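Local coordinates for DUF416 domain-containing protein (Shewanella baltica, PDB 2Q9R), which is of unknown function, belongs to the DUF416 family, and folds into an all-helical chain with a pocket that holds benzoic acid in the crystal, at residues Leu66-Asp71 / Thr104-Ile109; Leu22-Leu27 / Glu115-Ile120. One frame throughout, in Å; residues are numbered along the deposited sequence.

Contact 1: residues Leu66-Asp71 / Thr104-Ile109. With SO4 (sulfate ion), chain C.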
loop_
_atom_site.group_PDB
_atom_site.type_symbol
_atom_site.label_atom_id
_atom_site.label_comp_id
_atom_site.label_asym_id
_atom_site.label_seq_id
_atom_site.Cartn_x
_atom_site.Cartn_y
_atom_site.Cartn_z
ATOM N N LEU A 66 -6.224 -27.533 -25.978
ATOM C CA LEU A 66 -4.884 -26.913 -25.937
ATOM C C LEU A 66 -3.752 -27.826 -25.481
ATOM O O LEU A 66 -3.816 -28.423 -24.416
ATOM C CB LEU A 66 -4.872 -25.676 -25.063
ATOM C CG LEU A 66 -3.582 -24.847 -25.045
ATOM C CD1 LEU A 66 -3.502 -23.897 -26.224
ATOM C CD2 LEU A 66 -3.542 -24.062 -23.744
ATOM N N LYS A 67 -2.700 -27.901 -26.286
ATOM C CA LYS A 67 -1.449 -28.543 -25.871
ATOM C C LYS A 67 -0.269 -27.651 -26.208
ATOM O O LYS A 67 -0.298 -26.930 -27.209
ATOM C CB LYS A 67 -1.254 -29.898 -26.546
ATOM C CG LYS A 67 -1.989 -31.050 -25.867
ATOM N N PHE A 68 0.759 -27.702 -25.379
ATOM C CA PHE A 68 1.989 -26.963 -25.649
ATOM C C PHE A 68 3.132 -27.576 -24.876
ATOM O O PHE A 68 2.909 -28.380 -23.979
ATOM C CB PHE A 68 1.831 -25.463 -25.349
ATOM C CG PHE A 68 1.512 -25.157 -23.924
ATOM C CD1 PHE A 68 0.201 -25.194 -23.464
ATOM C CD2 PHE A 68 2.519 -24.817 -23.027
ATOM C CE1 PHE A 68 -0.089 -24.913 -22.114
ATOM C CE2 PHE A 68 2.242 -24.542 -21.697
ATOM C CZ PHE A 68 0.940 -24.587 -21.235
ATOM N N ASN A 69 4.351 -27.188 -25.231
ATOM C CA ASN A 69 5.552 -27.664 -24.574
ATOM C C ASN A 69 5.882 -26.992 -23.248
ATOM O O ASN A 69 6.561 -25.967 -23.219
ATOM C CB ASN A 69 6.748 -27.507 -25.510
ATOM C CG ASN A 69 7.951 -28.331 -25.049
ATOM O OD1 ASN A 69 8.137 -28.570 -23.854
ATOM N ND2 ASN A 69 8.767 -28.765 -26.001
ATOM N N ILE A 70 5.447 -27.600 -22.148
ATOM C CA ILE A 70 5.649 -27.030 -20.834
ATOM C C ILE A 70 7.130 -26.872 -20.446
ATOM O O ILE A 70 7.542 -25.833 -19.937
ATOM C CB ILE A 70 4.872 -27.837 -19.746
ATOM C CG1 ILE A 70 3.363 -27.719 -19.978
ATOM C CG2 ILE A 70 5.230 -27.339 -18.361
ATOM C CD1 ILE A 70 2.522 -28.291 -18.847
ATOM N N ASP A 71 7.928 -27.907 -20.694
ATOM C CA ASP A 71 9.331 -27.901 -20.341
ATOM C C ASP A 71 10.082 -26.766 -20.982
ATOM O O ASP A 71 10.944 -26.161 -20.346
ATOM C CB ASP A 71 9.989 -29.242 -20.746
ATOM C CG ASP A 71 9.608 -30.394 -19.825
ATOM O OD1 ASP A 71 8.971 -30.173 -18.766
ATOM O OD2 ASP A 71 9.957 -31.553 -20.169
ATOM N N THR A 104 6.128 -22.825 -10.776
ATOM C CA THR A 104 5.482 -23.778 -9.864
ATOM C C THR A 104 4.097 -24.215 -10.389
ATOM O O THR A 104 3.783 -25.385 -10.427
ATOM C CB THR A 104 5.339 -23.154 -8.463
ATOM O OG1 THR A 104 6.633 -22.737 -8.009
ATOM C CG2 THR A 104 4.704 -24.128 -7.462
ATOM N N LEU A 105 3.291 -23.268 -10.843
ATOM C CA LEU A 105 1.966 -23.617 -11.390
ATOM C C LEU A 105 2.028 -24.476 -12.658
ATOM O O LEU A 105 1.274 -25.473 -12.792
ATOM C CB LEU A 105 1.154 -22.330 -11.619
ATOM C CG LEU A 105 -0.183 -22.523 -12.305
ATOM C CD1 LEU A 105 -1.051 -23.606 -11.573
ATOM C CD2 LEU A 105 -0.878 -21.157 -12.395
ATOM N N LEU A 106 2.876 -24.085 -13.618
ATOM C CA LEU A 106 3.070 -24.898 -14.805
ATOM C C LEU A 106 3.581 -26.280 -14.423
ATOM O O LEU A 106 3.126 -27.282 -14.964
ATOM C CB LEU A 106 4.070 -24.260 -15.759
ATOM C CG LEU A 106 3.597 -23.249 -16.790
ATOM C CD1 LEU A 106 4.801 -22.543 -17.407
ATOM C CD2 LEU A 106 2.758 -23.939 -17.855
ATOM N N GLY A 107 4.510 -26.340 -13.475
ATOM C CA GLY A 107 5.030 -27.634 -13.024
ATOM C C GLY A 107 3.976 -28.493 -12.351
ATOM O O GLY A 107 3.950 -29.703 -12.536
ATOM N N ALA A 108 3.084 -27.857 -11.601
ATOM C CA ALA A 108 2.006 -28.549 -10.896
ATOM C C ALA A 108 0.951 -29.104 -11.859
ATOM O O ALA A 108 0.484 -30.222 -11.685
ATOM C CB ALA A 108 1.373 -27.629 -9.874
ATOM N N ILE A 109 0.612 -28.315 -12.880
ATOM C CA ILE A 109 -0.275 -28.702 -13.975
ATOM C C ILE A 109 0.270 -29.917 -14.697
ATOM O O ILE A 109 -0.462 -30.853 -15.007
ATOM C CB ILE A 109 -0.463 -27.501 -14.959
ATOM C CG1 ILE A 109 -1.391 -26.465 -14.323
ATOM C CG2 ILE A 109 -1.030 -27.930 -16.306
ATOM C CD1 ILE A 109 -1.155 -25.070 -14.772
HETATM S S SO4 C . 5.507 -31.290 -21.705
HETATM O O1 SO4 C . 5.995 -32.166 -22.775
HETATM O O2 SO4 C . 4.286 -30.604 -22.168
HETATM O O3 SO4 C . 5.115 -32.059 -20.511
HETATM O O4 SO4 C . 6.616 -30.359 -21.432
#
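Ile70 packs on Leu106 where the start of helix 70-79 meets helix 92-111. The loop and first turn of helix 70-79 pack on helix 92-111 in an all-helical fold, with Asn69 as the N-cap of the first helix. The close part is apolar. Ile70 lies opposite Leu106, and the two side chains run past each other in opposite directions. Ile70 CG2 lies 4.0 Å from Leu106 O and 4.2 Å from Leu106 CB. The other branch takes the position anti to the carbonyl carbon (chi1 -65°) and extends from there, so that Ile70 CD1 comes to 4.4 Å from Ile109 CG2. Cut back to an alanine, Ile70 would lose both branches, which is likely to leave a gap beside Leu106 and Ile109.

Phe68 adds a thinner contact from the loop before the helix. Leu106 CD2 meets the ring at its edge, in the ring plane, 3.9 Å from Phe68 CZ. No hydrogen bond joins the two segments.

The outer side is looser and polar. Asn69 OD1 caps the backbone N of Val72, and Asp71 OD1 bonds to Gln110 NE2. A sulfate, probably from the crystallisation liquor, sits over the helix start, where the helix dipole would be expected to suit an anion. Gln110 NE2 also bonds to it. Two backbone N-H groups of the first turn hold it. Ile70 N donates to sulfate O2 at 3.2 Å, and Asp71 N donates to sulfate O4 at 2.9 Å, with an N-H...O angle of 162°.

Contact 2: residues Leu22-Leu27 / Glu115-Ile120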
loop_
_atom_site.group_PDB
_atom_site.type_symbol
_atom_site.label_atom_id
_atom_site.label_comp_id
_atom_site.label_asym_id
_atom_site.label_seq_id
_atom_site.Cartn_x
_atom_site.Cartn_y
_atom_site.Cartn_z
ATOM N N LEU A 22 -7.583 -22.305 -11.766
ATOM C CA LEU A 22 -8.099 -20.945 -12.012
ATOM C C LEU A 22 -7.656 -19.943 -10.936
ATOM O O LEU A 22 -7.147 -18.830 -11.249
ATOM C CB LEU A 22 -9.640 -20.967 -12.136
ATOM C CG LEU A 22 -10.404 -19.636 -12.282
ATOM C CD1 LEU A 22 -9.848 -18.794 -13.452
ATOM C CD2 LEU A 22 -11.922 -19.890 -12.477
ATOM N N PHE A 23 -7.897 -20.309 -9.673
ATOM C CA PHE A 23 -7.484 -19.499 -8.520
ATOM C C PHE A 23 -6.005 -19.079 -8.614
ATOM O O PHE A 23 -5.646 -17.893 -8.460
ATOM C CB PHE A 23 -7.769 -20.301 -7.212
ATOM C CG PHE A 23 -7.356 -19.578 -5.934
ATOM C CD1 PHE A 23 -6.063 -19.669 -5.457
ATOM C CD2 PHE A 23 -8.288 -18.804 -5.217
ATOM C CE1 PHE A 23 -5.687 -19.031 -4.279
ATOM C CE2 PHE A 23 -7.913 -18.129 -4.060
ATOM C CZ PHE A 23 -6.604 -18.217 -3.599
ATOM N N ALA A 24 -5.147 -20.077 -8.820
ATOM C CA ALA A 24 -3.686 -19.881 -8.882
ATOM C C ALA A 24 -3.253 -19.092 -10.132
ATOM O O ALA A 24 -2.369 -18.217 -10.074
ATOM C CB ALA A 24 -2.978 -21.285 -8.833
ATOM N N THR A 25 -3.902 -19.339 -11.259
ATOM C CA THR A 25 -3.624 -18.569 -12.479
ATOM C C THR A 25 -3.909 -17.092 -12.255
ATOM O O THR A 25 -3.073 -16.268 -12.584
ATOM C CB THR A 25 -4.418 -19.094 -13.653
ATOM O OG1 THR A 25 -4.065 -20.481 -13.793
ATOM C CG2 THR A 25 -4.088 -18.357 -14.995
ATOM N N ALA A 26 -5.084 -16.795 -11.692
ATOM C CA ALA A 26 -5.479 -15.413 -11.380
ATOM C C ALA A 26 -4.446 -14.723 -10.442
ATOM O O ALA A 26 -4.061 -13.557 -10.645
ATOM C CB ALA A 26 -6.895 -15.409 -10.748
ATOM N N LEU A 27 -4.040 -15.410 -9.379
ATOM C CA LEU A 27 -2.975 -14.902 -8.520
ATOM C C LEU A 27 -1.643 -14.686 -9.262
ATOM O O LEU A 27 -0.936 -13.753 -8.985
ATOM C CB LEU A 27 -2.757 -15.810 -7.284
ATOM C CG LEU A 27 -3.853 -15.817 -6.216
ATOM C CD1 LEU A 27 -3.366 -16.555 -4.977
ATOM C CD2 LEU A 27 -4.400 -14.358 -5.873
ATOM N N GLU A 115 -1.350 -29.927 -4.380
ATOM C CA GLU A 115 -0.708 -29.221 -3.255
ATOM C C GLU A 115 0.007 -27.965 -3.734
ATOM O O GLU A 115 -0.164 -26.881 -3.163
ATOM C CB GLU A 115 0.306 -30.122 -2.517
ATOM C CG GLU A 115 -0.232 -30.865 -1.278
ATOM N N ASP A 116 0.811 -28.115 -4.785
ATOM C CA ASP A 116 1.602 -26.995 -5.276
ATOM C C ASP A 116 0.752 -25.848 -5.811
ATOM O O ASP A 116 1.164 -24.673 -5.778
ATOM C CB ASP A 116 2.514 -27.446 -6.397
ATOM C CG ASP A 116 3.644 -28.334 -5.923
ATOM O OD1 ASP A 116 3.687 -28.719 -4.726
ATOM O OD2 ASP A 116 4.484 -28.635 -6.788
ATOM N N ILE A 117 -0.395 -26.208 -6.378
ATOM C CA ILE A 117 -1.321 -25.230 -6.917
ATOM C C ILE A 117 -1.895 -24.446 -5.754
ATOM O O ILE A 117 -1.901 -23.246 -5.794
ATOM C CB ILE A 117 -2.470 -25.868 -7.755
ATOM C CG1 ILE A 117 -1.905 -26.680 -8.928
ATOM C CG2 ILE A 117 -3.428 -24.773 -8.240
ATOM C CD1 ILE A 117 -2.934 -27.511 -9.699
ATOM N N VAL A 118 -2.371 -25.146 -4.734
ATOM C CA VAL A 118 -2.911 -24.554 -3.526
ATOM C C VAL A 118 -1.850 -23.625 -2.910
ATOM O O VAL A 118 -2.170 -22.533 -2.557
ATOM C CB VAL A 118 -3.373 -25.649 -2.467
ATOM C CG1 VAL A 118 -3.592 -25.034 -1.068
ATOM C CG2 VAL A 118 -4.637 -26.454 -2.951
ATOM N N ASN A 119 -0.596 -24.066 -2.834
ATOM C CA ASN A 119 0.479 -23.248 -2.229
ATOM C C ASN A 119 0.864 -21.961 -2.948
ATOM O O ASN A 119 1.610 -21.155 -2.395
ATOM C CB ASN A 119 1.737 -24.089 -1.979
ATOM C CG ASN A 119 1.611 -24.941 -0.716
ATOM O OD1 ASN A 119 0.719 -24.704 0.121
ATOM N ND2 ASN A 119 2.490 -25.944 -0.574
ATOM N N ILE A 120 0.339 -21.744 -4.155
ATOM C CA ILE A 120 0.485 -20.458 -4.808
ATOM C C ILE A 120 -0.165 -19.413 -3.952
ATOM O O ILE A 120 0.244 -18.218 -3.994
ATOM C CB ILE A 120 -0.129 -20.426 -6.258
ATOM C CG1 ILE A 120 0.648 -21.355 -7.226
ATOM C CG2 ILE A 120 -0.197 -19.020 -6.787
ATOM C CD1 ILE A 120 2.158 -21.330 -7.114
#
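Ile120 and Ala24 face each other and bury most of the surface in this contact. Their CA atoms are 5.9 Å apart, a close approach consistent with the small side chain of Ala24. Ala24 CB is 3.9 Å from Ile120 CB, so Ile120 touches it near the root of its side chain. With CG1 anti to the carbonyl carbon (chi1 -66°), Ile120 CG2 is turned to Ala24, 4.0 Å from Ala24 O. The other branch still passes Ala24 CB at CG1, and its end, CD1, leads away toward Thr104 on helix 92-111.

The same methyl of Ala24 also meets Ile117. Ile117 CG2 comes to 3.6 Å from Ala24 CB, and Ile117 O lies 3.8 Å from that carbon. The contact is helix-helix packing in the core of an all-helical fold. It sets the long helix 17-42 against the short helix 114-118 and the start of helix 120-136. All four touching residues are buried, and no hydrogen bond crosses between the segments.

Leu27 is next in buried surface. It lies about one helical turn beyond Ala24 and also meets Ile120. Leu27 CB is 4.1 Å from Ile120 CG2, and Leu27 CD1 lies at 4.1 Å from Ile120 O. Elsewhere on helix 17-42, Phe23 packs on Leu165 and Ile169 of helix 153-170, and Thr25 packs on Leu57 and Leu61 of helix 47-62.

The two contacts have centres about 13 Å apart. Helix 92-111, which forms one side of contact 1, also packs against contact 2. Contact 1 uses the side of this helix that carries Leu106 and Ile109. Leu105, Ala108 and Thr104 of the same helix pack on contact 2. Ala108 CB is 3.5 Å from Ile117 CG1. Thr104 CG2 is 3.8 Å from Ile120 CD1. Leu105 CD2 lies 3.5 Å from Thr25 OG1. Both segments of contact 1 fall between the two segments of contact 2 in sequence. Neither contact includes a residue of the benzoic acid pocket. Helix 17-42 supplies Asn34, Leu37 and Phe38 to that pocket, and helix 92-111 supplies Pro94.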